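Acyl-coenzyme A oxidase acox-1.1 (Caenorhabditis elegans, PDB 5K3H) catalyses the first step of peroxisomal beta-oxidation, an FAD-dependent desaturation of acyl-CoA to the (2E)-enoyl-CoA that reduces oxygen to hydrogen peroxide. Local coordinates at residues A468-I480 / E490-T503. Residues are numbered along the deposited sequence; the frame is centred on the assembly and turned at random.
Sequences AYLGARSEPTSLI and EYIKTFQHIAKRQT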
loop_
_atom_site.group_PDB
_atom_site.type_symbol
_atom_site.label_atom_id
_atom_site.label_comp_id
_atom_site.label_asym_id
_atom_site.label_seq_id
_atom_site.Cartn_x
_atom_site.Cartn_y
_atom_site.Cartn_z
ATOM N N ALA B 468 6.879 21.641 26.877
ATOM C CA ALA B 468 7.711 22.721 27.407
ATOM C C ALA B 468 8.713 23.220 26.393
ATOM O O ALA B 468 9.084 24.394 26.424
ATOM C CB ALA B 468 8.473 22.247 28.636
ATOM N N TYR B 469 9.210 22.331 25.530
ATOM C CA TYR B 469 10.156 22.737 24.501
ATOM C C TYR B 469 9.590 23.863 23.646
ATOM O O TYR B 469 10.354 24.533 22.938
ATOM C CB TYR B 469 10.537 21.528 23.638
ATOM C CG TYR B 469 9.504 21.124 22.607
ATOM C CD1 TYR B 469 8.416 20.346 22.955
ATOM C CD2 TYR B 469 9.644 21.502 21.269
ATOM C CE1 TYR B 469 7.470 19.981 22.007
ATOM C CE2 TYR B 469 8.713 21.140 20.317
ATOM C CZ TYR B 469 7.628 20.383 20.689
ATOM O OH TYR B 469 6.693 20.000 19.753
ATOM N N LEU B 470 8.258 24.034 23.637
ATOM C CA LEU B 470 7.663 25.119 22.866
ATOM C C LEU B 470 8.002 26.478 23.467
ATOM O O LEU B 470 7.995 27.490 22.750
ATOM C CB LEU B 470 6.143 24.947 22.748
ATOM C CG LEU B 470 5.649 23.829 21.828
ATOM C CD1 LEU B 470 4.136 23.867 21.751
ATOM C CD2 LEU B 470 6.302 23.936 20.431
ATOM N N GLY B 471 8.271 26.532 24.771
ATOM C CA GLY B 471 8.660 27.769 25.411
ATOM C C GLY B 471 10.154 27.991 25.570
ATOM O O GLY B 471 10.556 29.026 26.110
ATOM N N ALA B 472 10.990 27.057 25.118
ATOM C CA ALA B 472 12.434 27.146 25.270
ATOM C C ALA B 472 13.072 27.955 24.146
ATOM O O ALA B 472 12.513 28.103 23.059
ATOM C CB ALA B 472 13.051 25.747 25.328
ATOM N N ARG B 473 14.288 28.438 24.412
ATOM C CA ARG B 473 15.005 29.315 23.493
ATOM C C ARG B 473 15.941 28.513 22.607
ATOM O O ARG B 473 16.631 27.600 23.063
ATOM C CB ARG B 473 15.819 30.360 24.252
ATOM C CG ARG B 473 15.039 31.206 25.232
ATOM C CD ARG B 473 15.970 32.280 25.784
ATOM N NE ARG B 473 16.032 32.284 27.237
ATOM C CZ ARG B 473 15.096 32.834 28.003
ATOM N NH1 ARG B 473 15.227 32.810 29.325
ATOM N NH2 ARG B 473 14.028 33.408 27.446
ATOM N N SER B 474 15.975 28.863 21.340
ATOM C CA SER B 474 16.819 28.130 20.423
ATOM C C SER B 474 18.182 28.794 20.334
ATOM O O SER B 474 18.304 30.013 20.469
ATOM C CB SER B 474 16.177 28.066 19.042
ATOM O OG SER B 474 15.155 27.096 19.021
ATOM N N GLU B 475 19.207 27.976 20.124
ATOM C CA GLU B 475 20.491 28.481 19.706
ATOM C C GLU B 475 20.399 29.026 18.288
ATOM O O GLU B 475 19.419 28.775 17.582
ATOM C CB GLU B 475 21.537 27.384 19.839
ATOM C CG GLU B 475 22.358 27.574 21.101
ATOM C CD GLU B 475 22.596 26.305 21.887
ATOM O OE1 GLU B 475 22.576 25.202 21.280
ATOM O OE2 GLU B 475 22.850 26.419 23.116
ATOM N N PRO B 476 21.379 29.831 17.863
ATOM C CA PRO B 476 21.310 30.372 16.496
ATOM C C PRO B 476 21.274 29.295 15.422
ATOM O O PRO B 476 20.556 29.444 14.426
ATOM C CB PRO B 476 22.577 31.237 16.392
ATOM C CG PRO B 476 23.022 31.462 17.767
ATOM C CD PRO B 476 22.547 30.331 18.605
ATOM N N THR B 477 22.024 28.205 15.579
ATOM C CA THR B 477 22.039 27.159 14.564
ATOM C C THR B 477 22.027 25.801 15.242
ATOM O O THR B 477 22.204 25.681 16.459
ATOM C CB THR B 477 23.295 27.216 13.689
ATOM O OG1 THR B 477 24.453 27.046 14.531
ATOM C CG2 THR B 477 23.388 28.542 12.937
ATOM N N SER B 478 21.942 24.767 14.424
ATOM C CA SER B 478 22.102 23.419 14.935
ATOM C C SER B 478 23.580 23.192 15.203
ATOM O O SER B 478 24.440 23.743 14.510
ATOM C CB SER B 478 21.574 22.388 13.931
ATOM O OG SER B 478 21.781 21.061 14.406
ATOM N N LEU B 479 23.883 22.407 16.235
ATOM C CA LEU B 479 25.275 22.144 16.578
ATOM C C LEU B 479 25.692 20.744 16.145
ATOM O O LEU B 479 26.660 20.186 16.666
ATOM C CB LEU B 479 25.511 22.371 18.081
ATOM C CG LEU B 479 25.327 23.800 18.639
ATOM C CD1 LEU B 479 25.513 23.895 20.145
ATOM C CD2 LEU B 479 26.290 24.768 17.968
ATOM N N ILE B 480 24.987 20.180 15.169
ATOM C CA ILE B 480 25.371 18.894 14.617
ATOM C C ILE B 480 26.649 19.086 13.807
ATOM O O ILE B 480 26.712 19.939 12.909
ATOM C CB ILE B 480 24.227 18.327 13.759
ATOM C CG1 ILE B 480 23.062 17.871 14.645
ATOM C CG2 ILE B 480 24.708 17.199 12.860
ATOM C CD1 ILE B 480 21.836 17.463 13.835
ATOM N N GLU B 490 22.407 16.858 20.186
ATOM C CA GLU B 490 22.283 17.897 19.168
ATOM C C GLU B 490 21.180 17.577 18.156
ATOM O O GLU B 490 20.510 18.500 17.670
ATOM C CB GLU B 490 23.616 18.152 18.471
ATOM C CG GLU B 490 24.739 18.594 19.421
ATOM C CD GLU B 490 24.315 19.709 20.378
ATOM O OE1 GLU B 490 24.808 19.708 21.514
ATOM O OE2 GLU B 490 23.505 20.595 20.007
ATOM N N TYR B 491 20.944 16.289 17.856
ATOM C CA TYR B 491 19.816 15.907 16.998
ATOM C C TYR B 491 18.481 16.163 17.691
ATOM O O TYR B 491 17.522 16.621 17.064
ATOM C CB TYR B 491 19.922 14.431 16.593
ATOM C CG TYR B 491 20.996 14.136 15.580
ATOM C CD1 TYR B 491 22.303 13.907 15.983
ATOM C CD2 TYR B 491 20.706 14.092 14.222
ATOM C CE1 TYR B 491 23.322 13.654 15.046
ATOM C CE2 TYR B 491 21.702 13.835 13.272
ATOM C CZ TYR B 491 23.018 13.609 13.687
ATOM O OH TYR B 491 24.012 13.340 12.756
ATOM N N ILE B 492 18.379 15.805 18.967
ATOM C CA ILE B 492 17.146 16.055 19.706
ATOM C C ILE B 492 16.845 17.552 19.734
ATOM O O ILE B 492 15.727 17.985 19.424
ATOM C CB ILE B 492 17.239 15.437 21.112
ATOM C CG1 ILE B 492 17.267 13.901 20.989
ATOM C CG2 ILE B 492 16.048 15.822 21.940
ATOM C CD1 ILE B 492 17.379 13.140 22.306
ATOM N N LYS B 493 17.856 18.376 20.036
ATOM C CA LYS B 493 17.628 19.824 20.043
ATOM C C LYS B 493 17.242 20.354 18.671
ATOM O O LYS B 493 16.514 21.346 18.578
ATOM C CB LYS B 493 18.861 20.581 20.546
ATOM C CG LYS B 493 19.147 20.373 22.012
ATOM C CD LYS B 493 20.079 21.455 22.509
ATOM C CE LYS B 493 21.390 21.459 21.732
ATOM N NZ LYS B 493 22.053 22.808 21.700
ATOM N N THR B 494 17.732 19.724 17.601
ATOM C CA THR B 494 17.381 20.148 16.247
ATOM C C THR B 494 15.933 19.780 15.909
ATOM O O THR B 494 15.208 20.593 15.322
ATOM C CB THR B 494 18.378 19.537 15.259
ATOM O OG1 THR B 494 19.688 20.004 15.593
ATOM C CG2 THR B 494 18.083 19.923 13.824
ATOM N N PHE B 495 15.486 18.572 16.287
ATOM C CA PHE B 495 14.069 18.216 16.131
ATOM C C PHE B 495 13.169 19.110 16.985
ATOM O O PHE B 495 12.059 19.471 16.575
ATOM C CB PHE B 495 13.826 16.751 16.512
ATOM C CG PHE B 495 14.378 15.756 15.532
ATOM C CD1 PHE B 495 13.892 15.698 14.243
ATOM C CD2 PHE B 495 15.357 14.864 15.913
ATOM C CE1 PHE B 495 14.365 14.794 13.354
ATOM C CE2 PHE B 495 15.863 13.943 15.016
ATOM C CZ PHE B 495 15.364 13.901 13.738
ATOM N N GLN B 496 13.612 19.443 18.196
ATOM C CA GLN B 496 12.818 20.342 19.024
ATOM C C GLN B 496 12.653 21.692 18.341
ATOM O O GLN B 496 11.547 22.246 18.294
ATOM C CB GLN B 496 13.467 20.481 20.406
ATOM C CG GLN B 496 13.227 19.273 21.284
ATOM C CD GLN B 496 13.941 19.328 22.643
ATOM O OE1 GLN B 496 14.869 20.107 22.838
ATOM N NE2 GLN B 496 13.529 18.456 23.571
ATOM N N HIS B 497 13.729 22.201 17.741
ATOM C CA HIS B 497 13.661 23.482 17.051
ATOM C C HIS B 497 12.667 23.450 15.893
ATOM O O HIS B 497 11.815 24.340 15.782
ATOM C CB HIS B 497 15.045 23.895 16.553
ATOM C CG HIS B 497 15.023 25.158 15.756
ATOM N ND1 HIS B 497 15.022 26.411 16.338
ATOM C CD2 HIS B 497 14.921 25.363 14.420
ATOM C CE1 HIS B 497 14.965 27.330 15.392
ATOM N NE2 HIS B 497 14.900 26.721 14.221
ATOM N N ILE B 498 12.752 22.451 15.005
ATOM C CA ILE B 498 11.885 22.511 13.831
ATOM C C ILE B 498 10.429 22.274 14.230
ATOM O O ILE B 498 9.530 22.916 13.679
ATOM C CB ILE B 498 12.342 21.567 12.691
ATOM C CG1 ILE B 498 11.970 20.127 12.943
ATOM C CG2 ILE B 498 13.850 21.660 12.395
ATOM C CD1 ILE B 498 12.725 19.197 12.005
ATOM N N ALA B 499 10.167 21.400 15.220
ATOM C CA ALA B 499 8.789 21.197 15.669
ATOM C C ALA B 499 8.209 22.462 16.306
ATOM O O ALA B 499 7.046 22.811 16.058
ATOM C CB ALA B 499 8.709 20.015 16.640
ATOM N N LYS B 500 8.987 23.153 17.146
ATOM C CA LYS B 500 8.533 24.442 17.666
ATOM C C LYS B 500 8.312 25.448 16.538
ATOM O O LYS B 500 7.278 26.130 16.491
ATOM C CB LYS B 500 9.538 25.005 18.667
ATOM C CG LYS B 500 9.213 26.444 19.113
ATOM C CD LYS B 500 10.276 26.993 20.058
ATOM C CE LYS B 500 11.612 27.165 19.309
ATOM N NZ LYS B 500 12.746 27.565 20.193
ATOM N N ARG B 501 9.269 25.553 15.609
ATOM C CA ARG B 501 9.119 26.555 14.553
ATOM C C ARG B 501 7.842 26.325 13.747
ATOM O O ARG B 501 7.088 27.270 13.481
ATOM C CB ARG B 501 10.325 26.566 13.623
ATOM C CG ARG B 501 10.543 27.934 13.001
ATOM C CD ARG B 501 11.575 27.888 11.858
ATOM N NE ARG B 501 10.939 27.653 10.559
ATOM C CZ ARG B 501 10.877 26.473 9.948
ATOM N NH1 ARG B 501 11.427 25.406 10.518
ATOM N NH2 ARG B 501 10.276 26.362 8.767
ATOM N N GLN B 502 7.574 25.071 13.362
ATOM C CA GLN B 502 6.374 24.765 12.580
ATOM C C GLN B 502 5.108 24.911 13.425
ATOM O O GLN B 502 4.048 25.282 12.904
ATOM C CB GLN B 502 6.488 23.358 11.970
ATOM C CG GLN B 502 5.313 22.918 11.103
ATOM C CD GLN B 502 5.098 23.770 9.837
ATOM O OE1 GLN B 502 6.037 24.348 9.273
ATOM N NE2 GLN B 502 3.844 23.830 9.379
ATOM N N THR B 503 5.192 24.626 14.719
ATOM C CA THR B 503 4.041 24.825 15.595
ATOM C C THR B 503 3.660 26.299 15.701
ATOM O O THR B 503 2.479 26.658 15.590
ATOM C CB THR B 503 4.325 24.232 16.968
ATOM O OG1 THR B 503 4.420 22.811 16.840
ATOM C CG2 THR B 503 3.236 24.598 17.961
HETATM O O HOH W 1 13.796 30.354 20.489
HETATM O O HOH W 2 22.095 21.503 18.008
#
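Loop-on-helix packing joins residues 468-480, part of the connection from helix 437-456, to the outer side of helix 489-515, with side-chain hydrogen bonds tying Lys500, Ser474 and His497 together. Running along the Leu470 side chain in the opposite sense, Lys500 bends at chi3 (67°) and brings its NZ to Ala472 O (2.9 Å) and Ser474 OG (2.7 Å); a water bonded to Ser474 N is its third partner. Ser474 OG also meets His497 ND1 at 2.8 Å, in the plane of the imidazole and at its edge, while NE2 on the same ring bonds Asp585. Were Lys500 shortened to an alanine, Ala472 O and Ser474 OG would both lose their ammonium donor, and residues 472-474 would probably be freer to shift. The helix belongs to the C-terminal helical domain of the acyl-CoA oxidase fold, and its inner side packs on helices 520-553 and 557-577; Thr503, which meets Leu470, also touches the ATP-binding residue Ala534. Tyr469 turns a ring edge to Gln496 O, and its OH continues to His538 on helix 520-553. Toward the helix start, Ser478 OG donates to Thr494 OG1 (2.6 Å), which passes a bond on to Glu490 O. Glu475 and Lys493 reach across each other at an angle, OE1 to NZ, in a salt bridge, and Ile480 CD1 sits over one face of the Tyr491 ring, a CH-pi contact 3.7 Å from its centroid.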